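Long-range contacts in FdhC (Acinetobacter nosocomialis, PDB 5KTC), which is a sugar N-acyltransferase of the GNAT superfamily, forming coenzyme A and a dTDP-linked 3-(3-hydroxybutanoylamino)-3,6-dideoxy-D-galactose as its products: residues Leu13-Glu18 with Glu62-Ile67; Asn19-Ile24 with Ser46-Ile51; Phe92-Trp97 with Glu110-Val115. All blocks are in the same frame, centred on the assembly; numbering follows the deposited sequence.

Contact 1. Residues Leu13-Glu18 with Glu62-Ile67; sequences LRLVEE and EEYYFI. With FUH ([[(2~{R},3~{S},5~{R})-5-[5-methyl-2,4-bis(oxidanylidene)pyrimidin-1-yl]-3-oxidanyl-oxolan-2-yl]methoxy-oxidanyl-phosphoryl] [(2~{R},3~{R},4~{S},5~{R},6~{R})-6-methyl-3,5-bis(oxidanyl)-4-[[(3~{R})-3-oxidanylbutanoyl]amino]oxan-2-yl] hydrogen phosphate), chain C.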
# COMPACT_ATOMS: atom_id res chain seq x y z
N LEU A 13 2.08 -1.82 9.72
CA LEU A 13 0.88 -1.08 9.30
C LEU A 13 -0.16 -1.19 10.36
O LEU A 13 -0.32 -2.24 10.94
CB LEU A 13 0.25 -1.66 8.02
CG LEU A 13 1.03 -1.80 6.70
CD1 LEU A 13 0.17 -1.82 5.45
CD2 LEU A 13 2.20 -0.92 6.50
N ARG A 14 -0.96 -0.15 10.52
CA ARG A 14 -2.17 -0.22 11.35
C ARG A 14 -3.27 0.62 10.79
O ARG A 14 -2.98 1.62 10.08
CB ARG A 14 -1.87 0.12 12.81
CG ARG A 14 -1.51 1.58 13.04
CD ARG A 14 -2.33 2.21 14.18
NE ARG A 14 -1.93 3.59 14.39
CZ ARG A 14 -2.40 4.66 13.78
NH1 ARG A 14 -3.40 4.56 12.91
NH2 ARG A 14 -1.87 5.86 14.06
N LEU A 15 -4.52 0.26 11.07
CA LEU A 15 -5.65 1.01 10.47
C LEU A 15 -5.70 2.48 10.83
O LEU A 15 -5.43 2.87 11.99
CB LEU A 15 -6.96 0.34 10.85
CG LEU A 15 -7.16 -1.07 10.25
CD1 LEU A 15 -8.37 -1.81 10.80
CD2 LEU A 15 -7.25 -0.98 8.74
N VAL A 16 -6.05 3.30 9.84
CA VAL A 16 -6.23 4.75 10.02
C VAL A 16 -7.31 5.07 11.06
O VAL A 16 -8.34 4.39 11.12
CB VAL A 16 -6.53 5.42 8.66
CG1 VAL A 16 -7.04 6.85 8.79
CG2 VAL A 16 -5.25 5.38 7.85
N GLU A 17 -7.03 6.08 11.89
CA GLU A 17 -8.08 6.63 12.83
C GLU A 17 -8.26 8.13 12.52
O GLU A 17 -7.39 8.75 11.87
CB GLU A 17 -7.65 6.45 14.29
CG GLU A 17 -7.30 5.04 14.79
CD GLU A 17 -8.47 4.07 14.77
OE1 GLU A 17 -8.23 2.86 14.80
OE2 GLU A 17 -9.64 4.52 14.74
N GLU A 18 -9.37 8.73 13.00
CA GLU A 18 -9.60 10.19 12.83
C GLU A 18 -8.44 11.06 13.28
O GLU A 18 -8.11 12.10 12.65
CB GLU A 18 -10.89 10.66 13.54
CG GLU A 18 -12.14 10.46 12.71
CD GLU A 18 -13.39 11.02 13.39
OE1 GLU A 18 -13.35 12.22 13.80
OE2 GLU A 18 -14.37 10.27 13.52
N GLU A 62 -15.60 -2.73 3.15
CA GLU A 62 -15.47 -2.18 1.80
C GLU A 62 -14.13 -1.47 1.51
O GLU A 62 -13.86 -1.08 0.36
CB GLU A 62 -16.62 -1.22 1.54
CG GLU A 62 -17.99 -1.90 1.53
CD GLU A 62 -19.15 -0.92 1.66
OE1 GLU A 62 -18.96 0.32 1.87
OE2 GLU A 62 -20.29 -1.42 1.57
N GLU A 63 -13.31 -1.26 2.54
CA GLU A 63 -12.10 -0.40 2.40
C GLU A 63 -11.27 -0.51 3.64
O GLU A 63 -11.82 -0.48 4.74
CB GLU A 63 -12.49 1.07 2.20
CG GLU A 63 -11.37 1.97 1.70
CD GLU A 63 -11.87 3.28 1.10
OE1 GLU A 63 -11.24 4.34 1.29
OE2 GLU A 63 -12.85 3.23 0.33
N TYR A 64 -9.94 -0.62 3.47
CA TYR A 64 -8.99 -0.67 4.54
C TYR A 64 -7.84 0.24 4.25
O TYR A 64 -7.18 0.09 3.22
CB TYR A 64 -8.48 -2.11 4.73
CG TYR A 64 -9.60 -3.05 5.04
CD1 TYR A 64 -10.20 -3.06 6.31
CD2 TYR A 64 -10.13 -3.88 4.08
CE1 TYR A 64 -11.28 -3.90 6.58
CE2 TYR A 64 -11.21 -4.75 4.37
CZ TYR A 64 -11.78 -4.73 5.62
OH TYR A 64 -12.86 -5.56 5.93
N TYR A 65 -7.61 1.18 5.14
CA TYR A 65 -6.66 2.29 4.96
C TYR A 65 -5.72 2.27 6.13
O TYR A 65 -6.19 2.16 7.26
CB TYR A 65 -7.44 3.58 4.98
CG TYR A 65 -6.79 4.85 4.61
CD1 TYR A 65 -5.56 4.92 3.98
CD2 TYR A 65 -7.45 6.05 4.85
CE1 TYR A 65 -5.02 6.15 3.60
CE2 TYR A 65 -6.92 7.28 4.47
CZ TYR A 65 -5.70 7.33 3.85
OH TYR A 65 -5.12 8.58 3.47
N PHE A 66 -4.41 2.29 5.86
CA PHE A 66 -3.37 2.10 6.86
C PHE A 66 -2.35 3.23 6.91
O PHE A 66 -2.01 3.82 5.89
CB PHE A 66 -2.58 0.80 6.60
CG PHE A 66 -3.43 -0.45 6.57
CD1 PHE A 66 -4.07 -0.82 5.43
CD2 PHE A 66 -3.53 -1.25 7.67
CE1 PHE A 66 -4.87 -1.93 5.36
CE2 PHE A 66 -4.33 -2.38 7.66
CZ PHE A 66 -5.00 -2.74 6.49
N ILE A 67 -1.90 3.52 8.13
CA ILE A 67 -0.67 4.27 8.33
C ILE A 67 0.48 3.24 8.32
O ILE A 67 0.32 2.17 8.89
CB ILE A 67 -0.64 5.01 9.68
CG1 ILE A 67 -1.87 5.90 9.84
CG2 ILE A 67 0.64 5.79 9.81
CD1 ILE A 67 -2.04 6.98 8.78
O1 FUH C . -1.14 4.80 -5.29
C1 FUH C . -1.51 4.36 -6.38
C2 FUH C . -1.18 2.99 -6.86
C3 FUH C . 0.07 2.44 -6.22
O2 FUH C . 1.25 2.77 -6.99
C4 FUH C . 0.02 0.94 -6.15
N1 FUH C . -2.33 5.10 -7.23
C5 FUH C . -3.00 6.31 -6.74
C6 FUH C . -2.87 7.47 -7.75
O3 FUH C . -3.37 7.03 -8.94
C7 FUH C . -3.71 8.67 -7.40
C8 FUH C . -3.83 9.73 -8.53
O4 FUH C . -5.05 8.28 -7.07
C9 FUH C . -4.47 6.00 -6.50
O5 FUH C . -4.66 5.08 -5.42
C10 FUH C . -5.17 7.23 -6.09
O6 FUH C . -4.60 7.65 -4.86
P1 FUH C . -5.28 8.75 -3.96
O7 FUH C . -4.97 10.13 -4.41
O8 FUH C . -4.70 8.48 -2.57
O9 FUH C . -6.82 8.43 -3.72
P2 FUH C . -8.12 8.75 -4.59
O10 FUH C . -8.87 7.47 -4.73
O11 FUH C . -7.64 9.34 -5.91
O12 FUH C . -8.82 9.77 -3.62
C11 FUH C . -10.24 9.97 -3.69
C12 FUH C . -10.53 11.37 -3.23
C13 FUH C . -9.61 12.44 -3.85
O13 FUH C . -10.30 13.68 -4.07
C14 FUH C . -8.57 12.73 -2.78
C15 FUH C . -9.37 12.48 -1.52
O14 FUH C . -10.36 11.46 -1.81
N2 FUH C . -8.64 11.92 -0.37
C16 FUH C . -8.11 10.66 -0.42
C17 FUH C . -7.48 10.12 0.70
C18 FUH C . -6.89 8.73 0.70
C19 FUH C . -7.40 10.95 1.86
O15 FUH C . -6.87 10.47 2.95
N3 FUH C . -7.93 12.18 1.89
C20 FUH C . -8.57 12.62 0.80
O16 FUH C . -9.07 13.85 0.82

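Contact 2. Residues Asn19-Ile24 with Ser46-Ile51; sequences NDAEFI and SQAEWI. With FUH ([[(2~{R},3~{S},5~{R})-5-[5-methyl-2,4-bis(oxidanylidene)pyrimidin-1-yl]-3-oxidanyl-oxolan-2-yl]methoxy-oxidanyl-phosphoryl] [(2~{R},3~{R},4~{S},5~{R},6~{R})-6-methyl-3,5-bis(oxidanyl)-4-[[(3~{R})-3-oxidanylbutanoyl]amino]oxan-2-yl] hydrogen phosphate), chain C; EDO (1,2-ethanediol), chain B.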
# COMPACT_ATOMS: atom_id res chain seq x y z
N ASN A 19 -7.79 10.62 14.34
CA ASN A 19 -6.64 11.29 14.86
C ASN A 19 -5.41 11.31 13.94
O ASN A 19 -4.50 12.09 14.21
CB ASN A 19 -6.25 10.70 16.24
CG ASN A 19 -5.65 11.75 17.19
OD1 ASN A 19 -5.12 12.79 16.77
ND2 ASN A 19 -5.76 11.49 18.52
N ASP A 20 -5.36 10.50 12.87
CA ASP A 20 -4.26 10.54 11.89
C ASP A 20 -4.45 11.68 10.87
O ASP A 20 -3.64 11.83 9.92
CB ASP A 20 -4.18 9.23 11.10
CG ASP A 20 -3.86 7.99 12.02
OD1 ASP A 20 -2.91 8.17 12.80
OD2 ASP A 20 -4.54 6.95 11.96
N ALA A 21 -5.52 12.48 11.05
CA ALA A 21 -5.84 13.48 10.04
C ALA A 21 -4.73 14.46 9.80
O ALA A 21 -4.44 14.77 8.67
CB ALA A 21 -7.15 14.17 10.38
N GLU A 22 -4.12 14.98 10.85
CA GLU A 22 -3.03 15.90 10.65
C GLU A 22 -1.84 15.28 9.93
O GLU A 22 -1.25 15.93 9.08
CB GLU A 22 -2.56 16.52 11.95
CG GLU A 22 -1.30 17.38 11.82
CD GLU A 22 -0.98 18.11 13.11
OE1 GLU A 22 -0.42 19.21 13.00
OE2 GLU A 22 -1.28 17.58 14.22
N PHE A 23 -1.43 14.07 10.32
CA PHE A 23 -0.33 13.43 9.64
C PHE A 23 -0.62 13.26 8.12
O PHE A 23 0.25 13.47 7.28
CB PHE A 23 -0.09 12.06 10.25
CG PHE A 23 0.95 11.27 9.49
CD1 PHE A 23 2.27 11.72 9.48
CD2 PHE A 23 0.59 10.21 8.68
CE1 PHE A 23 3.22 11.06 8.75
CE2 PHE A 23 1.53 9.58 7.92
CZ PHE A 23 2.84 9.97 7.97
N ILE A 24 -1.85 12.87 7.84
CA ILE A 24 -2.32 12.63 6.48
C ILE A 24 -2.36 13.94 5.70
O ILE A 24 -1.82 13.98 4.59
CB ILE A 24 -3.63 11.88 6.41
CG1 ILE A 24 -3.44 10.45 6.92
CG2 ILE A 24 -4.05 11.74 4.95
CD1 ILE A 24 -4.69 9.62 7.02
N SER A 46 -11.47 18.73 7.83
CA SER A 46 -11.97 18.13 6.60
C SER A 46 -11.39 16.74 6.42
O SER A 46 -12.10 15.84 6.05
CB SER A 46 -11.67 18.96 5.36
OG SER A 46 -12.29 20.23 5.54
N GLN A 47 -10.11 16.59 6.69
CA GLN A 47 -9.51 15.26 6.57
C GLN A 47 -10.09 14.28 7.63
O GLN A 47 -10.33 13.13 7.31
CB GLN A 47 -8.00 15.35 6.62
CG GLN A 47 -7.25 14.03 6.55
CD GLN A 47 -7.42 13.28 5.28
OE1 GLN A 47 -7.36 13.84 4.21
NE2 GLN A 47 -7.57 11.96 5.39
N ALA A 48 -10.31 14.76 8.85
CA ALA A 48 -10.96 13.96 9.89
C ALA A 48 -12.30 13.51 9.37
O ALA A 48 -12.67 12.32 9.54
CB ALA A 48 -11.15 14.74 11.18
N GLU A 49 -13.04 14.43 8.72
CA GLU A 49 -14.33 14.03 8.17
C GLU A 49 -14.21 12.93 7.09
O GLU A 49 -14.99 12.00 7.06
CB GLU A 49 -15.17 15.22 7.61
CG GLU A 49 -16.59 14.72 7.23
CD GLU A 49 -17.47 15.71 6.48
OE1 GLU A 49 -18.42 15.22 5.77
OE2 GLU A 49 -17.21 16.95 6.60
N TRP A 50 -13.27 13.08 6.16
CA TRP A 50 -12.95 12.06 5.15
C TRP A 50 -12.72 10.71 5.84
O TRP A 50 -13.20 9.67 5.38
CB TRP A 50 -11.71 12.46 4.31
CG TRP A 50 -11.57 11.68 3.01
CD1 TRP A 50 -11.96 12.07 1.72
CD2 TRP A 50 -11.05 10.36 2.86
NE1 TRP A 50 -11.69 11.06 0.81
CE2 TRP A 50 -11.16 10.00 1.48
CE3 TRP A 50 -10.50 9.43 3.76
CZ2 TRP A 50 -10.74 8.76 1.00
CZ3 TRP A 50 -10.09 8.17 3.25
CH2 TRP A 50 -10.21 7.86 1.90
N ILE A 51 -11.98 10.73 6.93
CA ILE A 51 -11.66 9.47 7.65
C ILE A 51 -12.92 8.86 8.31
O ILE A 51 -13.13 7.64 8.32
CB ILE A 51 -10.57 9.72 8.67
CG1 ILE A 51 -9.26 10.13 7.99
CG2 ILE A 51 -10.36 8.48 9.56
CD1 ILE A 51 -8.21 10.59 8.99
O1 FUH C . -1.14 4.80 -5.29
C1 FUH C . -1.51 4.36 -6.38
C2 FUH C . -1.18 2.99 -6.86
C3 FUH C . 0.07 2.44 -6.22
O2 FUH C . 1.25 2.77 -6.99
C4 FUH C . 0.02 0.94 -6.15
N1 FUH C . -2.33 5.10 -7.23
C5 FUH C . -3.00 6.31 -6.74
C6 FUH C . -2.87 7.47 -7.75
O3 FUH C . -3.37 7.03 -8.94
C7 FUH C . -3.71 8.67 -7.40
C8 FUH C . -3.83 9.73 -8.53
O4 FUH C . -5.05 8.28 -7.07
C9 FUH C . -4.47 6.00 -6.50
O5 FUH C . -4.66 5.08 -5.42
C10 FUH C . -5.17 7.23 -6.09
O6 FUH C . -4.60 7.65 -4.86
P1 FUH C . -5.28 8.75 -3.96
O7 FUH C . -4.97 10.13 -4.41
O8 FUH C . -4.70 8.48 -2.57
O9 FUH C . -6.82 8.43 -3.72
P2 FUH C . -8.12 8.75 -4.59
O10 FUH C . -8.87 7.47 -4.73
O11 FUH C . -7.64 9.34 -5.91
O12 FUH C . -8.82 9.77 -3.62
C11 FUH C . -10.24 9.97 -3.69
C12 FUH C . -10.53 11.37 -3.23
C13 FUH C . -9.61 12.44 -3.85
O13 FUH C . -10.30 13.68 -4.07
C14 FUH C . -8.57 12.73 -2.78
C15 FUH C . -9.37 12.48 -1.52
O14 FUH C . -10.36 11.46 -1.81
N2 FUH C . -8.64 11.92 -0.37
C16 FUH C . -8.11 10.66 -0.42
C17 FUH C . -7.48 10.12 0.70
C18 FUH C . -6.89 8.73 0.70
C19 FUH C . -7.40 10.95 1.86
O15 FUH C . -6.87 10.47 2.95
N3 FUH C . -7.93 12.18 1.89
C20 FUH C . -8.57 12.62 0.80
O16 FUH C . -9.07 13.85 0.82
C1 EDO B . 0.89 9.21 14.11
O1 EDO B . -0.02 8.46 14.94
C2 EDO B . 0.27 9.47 12.74
O2 EDO B . -1.09 9.92 12.87

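Contact 3. Residues Phe92-Trp97 with Glu110-Val115; sequences FCWGSW and ESALLV. With FUH ([[(2~{R},3~{S},5~{R})-5-[5-methyl-2,4-bis(oxidanylidene)pyrimidin-1-yl]-3-oxidanyl-oxolan-2-yl]methoxy-oxidanyl-phosphoryl] [(2~{R},3~{R},4~{S},5~{R},6~{R})-6-methyl-3,5-bis(oxidanyl)-4-[[(3~{R})-3-oxidanylbutanoyl]amino]oxan-2-yl] hydrogen phosphate), chain C.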
# COMPACT_ATOMS: atom_id res chain seq x y z
N PHE A 92 -9.40 -6.43 -5.76
CA PHE A 92 -9.29 -5.23 -4.93
C PHE A 92 -8.37 -4.27 -5.64
O PHE A 92 -7.52 -4.69 -6.34
CB PHE A 92 -8.77 -5.51 -3.49
CG PHE A 92 -7.33 -5.93 -3.40
CD1 PHE A 92 -6.95 -7.25 -3.64
CD2 PHE A 92 -6.35 -5.01 -3.06
CE1 PHE A 92 -5.62 -7.63 -3.57
CE2 PHE A 92 -5.02 -5.41 -3.00
CZ PHE A 92 -4.66 -6.72 -3.22
N CYS A 93 -8.61 -2.97 -5.46
CA CYS A 93 -7.63 -1.96 -5.83
C CYS A 93 -6.72 -1.59 -4.63
O CYS A 93 -7.13 -1.71 -3.46
CB CYS A 93 -8.31 -0.68 -6.34
SG CYS A 93 -9.38 -1.01 -7.82
N TRP A 94 -5.53 -1.09 -4.92
CA TRP A 94 -4.73 -0.48 -3.90
C TRP A 94 -4.00 0.74 -4.44
O TRP A 94 -3.87 0.95 -5.67
CB TRP A 94 -3.76 -1.46 -3.23
CG TRP A 94 -2.51 -1.87 -3.94
CD1 TRP A 94 -2.39 -2.80 -4.92
CD2 TRP A 94 -1.18 -1.41 -3.64
NE1 TRP A 94 -1.05 -2.94 -5.27
CE2 TRP A 94 -0.29 -2.14 -4.46
CE3 TRP A 94 -0.66 -0.48 -2.73
CZ2 TRP A 94 1.11 -1.94 -4.41
CZ3 TRP A 94 0.75 -0.31 -2.67
CH2 TRP A 94 1.60 -1.03 -3.50
N GLY A 95 -3.57 1.54 -3.51
CA GLY A 95 -2.99 2.83 -3.83
C GLY A 95 -2.96 3.73 -2.63
O GLY A 95 -2.69 3.27 -1.49
N SER A 96 -3.22 5.02 -2.84
CA SER A 96 -2.91 6.03 -1.83
C SER A 96 -1.54 5.81 -1.16
O SER A 96 -1.39 5.94 0.08
CB SER A 96 -4.02 6.20 -0.79
OG SER A 96 -5.31 6.36 -1.34
N TRP A 97 -0.56 5.46 -1.97
CA TRP A 97 0.65 4.81 -1.48
C TRP A 97 1.70 5.90 -1.43
O TRP A 97 2.16 6.40 -2.50
CB TRP A 97 1.09 3.75 -2.42
CG TRP A 97 2.24 2.91 -1.95
CD1 TRP A 97 2.54 2.53 -0.68
CD2 TRP A 97 3.21 2.30 -2.81
NE1 TRP A 97 3.66 1.70 -0.71
CE2 TRP A 97 4.07 1.54 -1.99
CE3 TRP A 97 3.44 2.33 -4.19
CZ2 TRP A 97 5.15 0.84 -2.49
CZ3 TRP A 97 4.53 1.62 -4.72
CH2 TRP A 97 5.36 0.86 -3.85
N GLU A 110 8.52 -3.48 1.51
CA GLU A 110 7.82 -4.16 2.60
C GLU A 110 6.29 -3.87 2.59
O GLU A 110 5.44 -4.75 2.78
CB GLU A 110 8.39 -3.67 3.95
CG GLU A 110 9.84 -4.09 4.19
CD GLU A 110 10.40 -3.71 5.54
OE1 GLU A 110 9.68 -3.32 6.47
OE2 GLU A 110 11.60 -3.88 5.69
N SER A 111 5.99 -2.59 2.40
CA SER A 111 4.57 -2.12 2.42
C SER A 111 3.79 -2.71 1.25
O SER A 111 2.66 -3.20 1.44
CB SER A 111 4.49 -0.60 2.49
OG SER A 111 5.08 0.06 1.41
N ALA A 112 4.41 -2.77 0.06
CA ALA A 112 3.73 -3.41 -1.06
C ALA A 112 3.40 -4.92 -0.75
O ALA A 112 2.26 -5.41 -0.96
CB ALA A 112 4.56 -3.27 -2.38
N LEU A 113 4.39 -5.61 -0.16
CA LEU A 113 4.21 -6.99 0.15
C LEU A 113 3.12 -7.18 1.18
O LEU A 113 2.37 -8.14 1.11
CB LEU A 113 5.53 -7.64 0.63
CG LEU A 113 6.60 -7.66 -0.45
CD1 LEU A 113 7.98 -7.96 0.19
CD2 LEU A 113 6.21 -8.67 -1.56
N LEU A 114 3.01 -6.27 2.14
CA LEU A 114 2.06 -6.42 3.17
C LEU A 114 0.70 -6.13 2.60
O LEU A 114 -0.28 -6.75 3.01
CB LEU A 114 2.39 -5.51 4.33
CG LEU A 114 3.60 -5.90 5.21
CD1 LEU A 114 3.88 -4.79 6.22
CD2 LEU A 114 3.41 -7.25 5.87
N VAL A 115 0.63 -5.19 1.68
CA VAL A 115 -0.68 -5.00 0.95
C VAL A 115 -1.18 -6.28 0.34
O VAL A 115 -2.37 -6.61 0.46
CB VAL A 115 -0.63 -3.91 -0.12
CG1 VAL A 115 -1.81 -4.01 -1.12
CG2 VAL A 115 -0.48 -2.54 0.54
O1 FUH C . -1.14 4.80 -5.29
C1 FUH C . -1.51 4.36 -6.38
C2 FUH C . -1.18 2.99 -6.86
C3 FUH C . 0.07 2.44 -6.22
O2 FUH C . 1.25 2.77 -6.99
C4 FUH C . 0.02 0.94 -6.15
N1 FUH C . -2.33 5.10 -7.23
C5 FUH C . -3.00 6.31 -6.74
C6 FUH C . -2.87 7.47 -7.75
O3 FUH C . -3.37 7.03 -8.94
C7 FUH C . -3.71 8.67 -7.40
C8 FUH C . -3.83 9.73 -8.53
O4 FUH C . -5.05 8.28 -7.07
C9 FUH C . -4.47 6.00 -6.50
O5 FUH C . -4.66 5.08 -5.42
C10 FUH C . -5.17 7.23 -6.09
O6 FUH C . -4.60 7.65 -4.86
P1 FUH C . -5.28 8.75 -3.96
O7 FUH C . -4.97 10.13 -4.41
O8 FUH C . -4.70 8.48 -2.57
O9 FUH C . -6.82 8.43 -3.72
P2 FUH C . -8.12 8.75 -4.59
O10 FUH C . -8.87 7.47 -4.73
O11 FUH C . -7.64 9.34 -5.91
O12 FUH C . -8.82 9.77 -3.62
C11 FUH C . -10.24 9.97 -3.69
C12 FUH C . -10.53 11.37 -3.23
C13 FUH C . -9.61 12.44 -3.85
O13 FUH C . -10.30 13.68 -4.07
C14 FUH C . -8.57 12.73 -2.78
C15 FUH C . -9.37 12.48 -1.52
O14 FUH C . -10.36 11.46 -1.81
N2 FUH C . -8.64 11.92 -0.37
C16 FUH C . -8.11 10.66 -0.42
C17 FUH C . -7.48 10.12 0.70
C18 FUH C . -6.89 8.73 0.70
C19 FUH C . -7.40 10.95 1.86
O15 FUH C . -6.87 10.47 2.95
N3 FUH C . -7.93 12.18 1.89
C20 FUH C . -8.57 12.62 0.80
O16 FUH C . -9.07 13.85 0.82

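Contact 1. Residues Leu13-Glu18 with Glu62-Ile67
The phenol ring of Tyr65 carries Val16 on one face, where CG2 stands 3.8 Å from the ring centroid and 19° off the ring normal, a CH-pi contact. At the far edge of the same ring, near its plane, lies the thymine oxygen O15 of the nucleotide-linked sugar product. The ring of Phe66 is met in a similar way by Leu15: CD2 sits over its face, displaced toward the rim, and comes within 3.4 Å of Phe66 CE2. That methyl also reaches the edge of the Tyr64 ring, while Leu13 CB approaches Phe66 obliquely, 3.8 Å from CD2. The Arg14 guanidinium runs alongside Ile67, with CB of Ile67 over one of its faces and Ile67 CG1 3.7 Å from Arg14 NH1.

Between these two layers of side chains the backbones pair as antiparallel strands at the outer margin of the GNAT sheet. Arg14 and Ile67 form a hydrogen-bonded pair, through Arg14 N to Ile67 O and Ile67 N to Arg14 O. Beyond the non-hydrogen-bonded pair Leu15-Phe66, Val16 N still reaches Tyr65 O at 2.8 Å, in a nearly straight bond of 171°, although the strand 11-15 has ended. Arg14 is bent at chi2, which folds its chain back so that NH1 donates to Leu15 O at 2.8 Å; the same nitrogen makes a salt bridge to Asp20.

With its CG anti to the backbone nitrogen (chi1 -170°), Tyr65 stands up beside Val16, and its hydroxyl donates a short 2.6 Å hydrogen bond from OH to O15 of the product. The apolar packing on the ring face and the polar bond at its rim together imply that this strand pairing helps position a tyrosine that recognises the thymine base.

Contact 2. Residues Asn19-Ile24 with Ser46-Ile51
Ala21 and Ala48 bring the two helices close, with their CA atoms 5.1 Å apart. The methyl of Ala21 points into the other helix and touches its backbone, CB lying 3.6 Å from Ala48 N, and it is flanked by Ala48 CB, Gln47 CG and Ile51 CD1. Ile24 and Ile51 extend toward each other tip to tip, their CD1 atoms 4.1 Å apart. Each has CG1 beside its own backbone nitrogen (chi1 -67° in Ile24), with the rest of the chain extended, so the delta methyls are the groups that meet. Against Gln47, Ile24 crosses at about a right angle, and its CG2 branch comes 3.6 Å from the amide nitrogen NE2.

These helices, 21-28 and 44-59, form the helical connection between the first two strands of the GNAT fold, the region that in this superfamily commonly helps shape the acceptor-substrate site. The bound product is consistent with that role, since helix 44-59 carries side chains that hold its thymine.

The Gln47 chain turns at chi2 (64°), after which its amide presents both ends to the base: OE1 accepts from thymine N3 at 2.9 Å in a bond of 170°, and NE2 donates to O15, also at 2.9 Å. Trp50 is turned so that the base lies over one face of its indole, with ring atom C19 3.7 Å above the plane and over its centre. At the indole rim, NE1 makes a weak hydrogen bond to the deoxyribose oxygen O14. Just ahead of helix 21-28, Asp20 OD1 receives a hydrogen bond from a 1,2-ethanediol molecule, probably a relic of crystallisation.

Contact 3. Residues Phe92-Trp97 with Glu110-Val115
Apolar contacts between Val115 and Trp94 make up much of this packing of strand against helix. Val115 CG1 lies over the five-membered ring of Trp94, 3.8 Å from its centroid and 21° off the normal, a CH-pi contact. The same methyl reaches the edge of the Phe92 ring, 4.0 Å from CE2, while CG2 extends along the six-membered part of the Trp94 indole. One turn earlier, Ala112 CB fits against the ends of two indoles, 3.9 Å from Trp94 CH2 and slightly farther from Trp97 CZ2. The tryptophans also meet each other: CH2 of Trp94 sits 3.7 Å above the Trp97 ring plane, over its centre.

A single hydrogen bond crosses the contact. Trp97 NE1 donates to Ser111 OG at 3.0 Å and 165°, with the hydroxyl oxygen almost in the indole plane; Ser111 OG is also bonded to the Ala107 carbonyl one turn back. Trp97 reaches it with CG anti to the backbone nitrogen (chi1 -174°). The indole NH of Trp94 is taken by Tyr116.

A third group of interactions is with the ligands. On the Trp94 face opposite Val115 lies C4, the terminal methyl of the hydroxybutanoyl group, 3.4 Å above the plane. Ser96 N donates to the sugar hydroxyl O5 at 3.0 Å, Ser96 OG bonds the diphosphate oxygen O8, and the carbonyl of Trp97 accepts from coenzyme A.

Strand 91-99 and helix 107-122 open a beta-alpha-beta crossover. Its buried packing holds Trp94 between helix and acyl chain and restrains the Trp97 ring, consistent with helix 107-122 backing the wall along which acyl group and cofactor meet.

How the contacts relate
Contacts 1 and 2 lie on the same side of the chain's centre, about 11 Å apart between centres, and share connected elements: strand 11-15 leads into helix 21-28, and helix 44-59 into strand 63-70. Contact 2 thus falls within the span of chain that contact 1 closes, and the two touch directly, by a salt bridge and by packing such as Tyr65 on Trp50. Contact 3 follows later in sequence, near the middle of the protein; its centre is about 12 Å from that of contact 1, on the same mixed sheet, and about 20 Å from that of contact 2. All three touch the product: contacts 1 and 2 at the thymine end, contact 3 at the diphosphate, sugar and acyl end nearer coenzyme A.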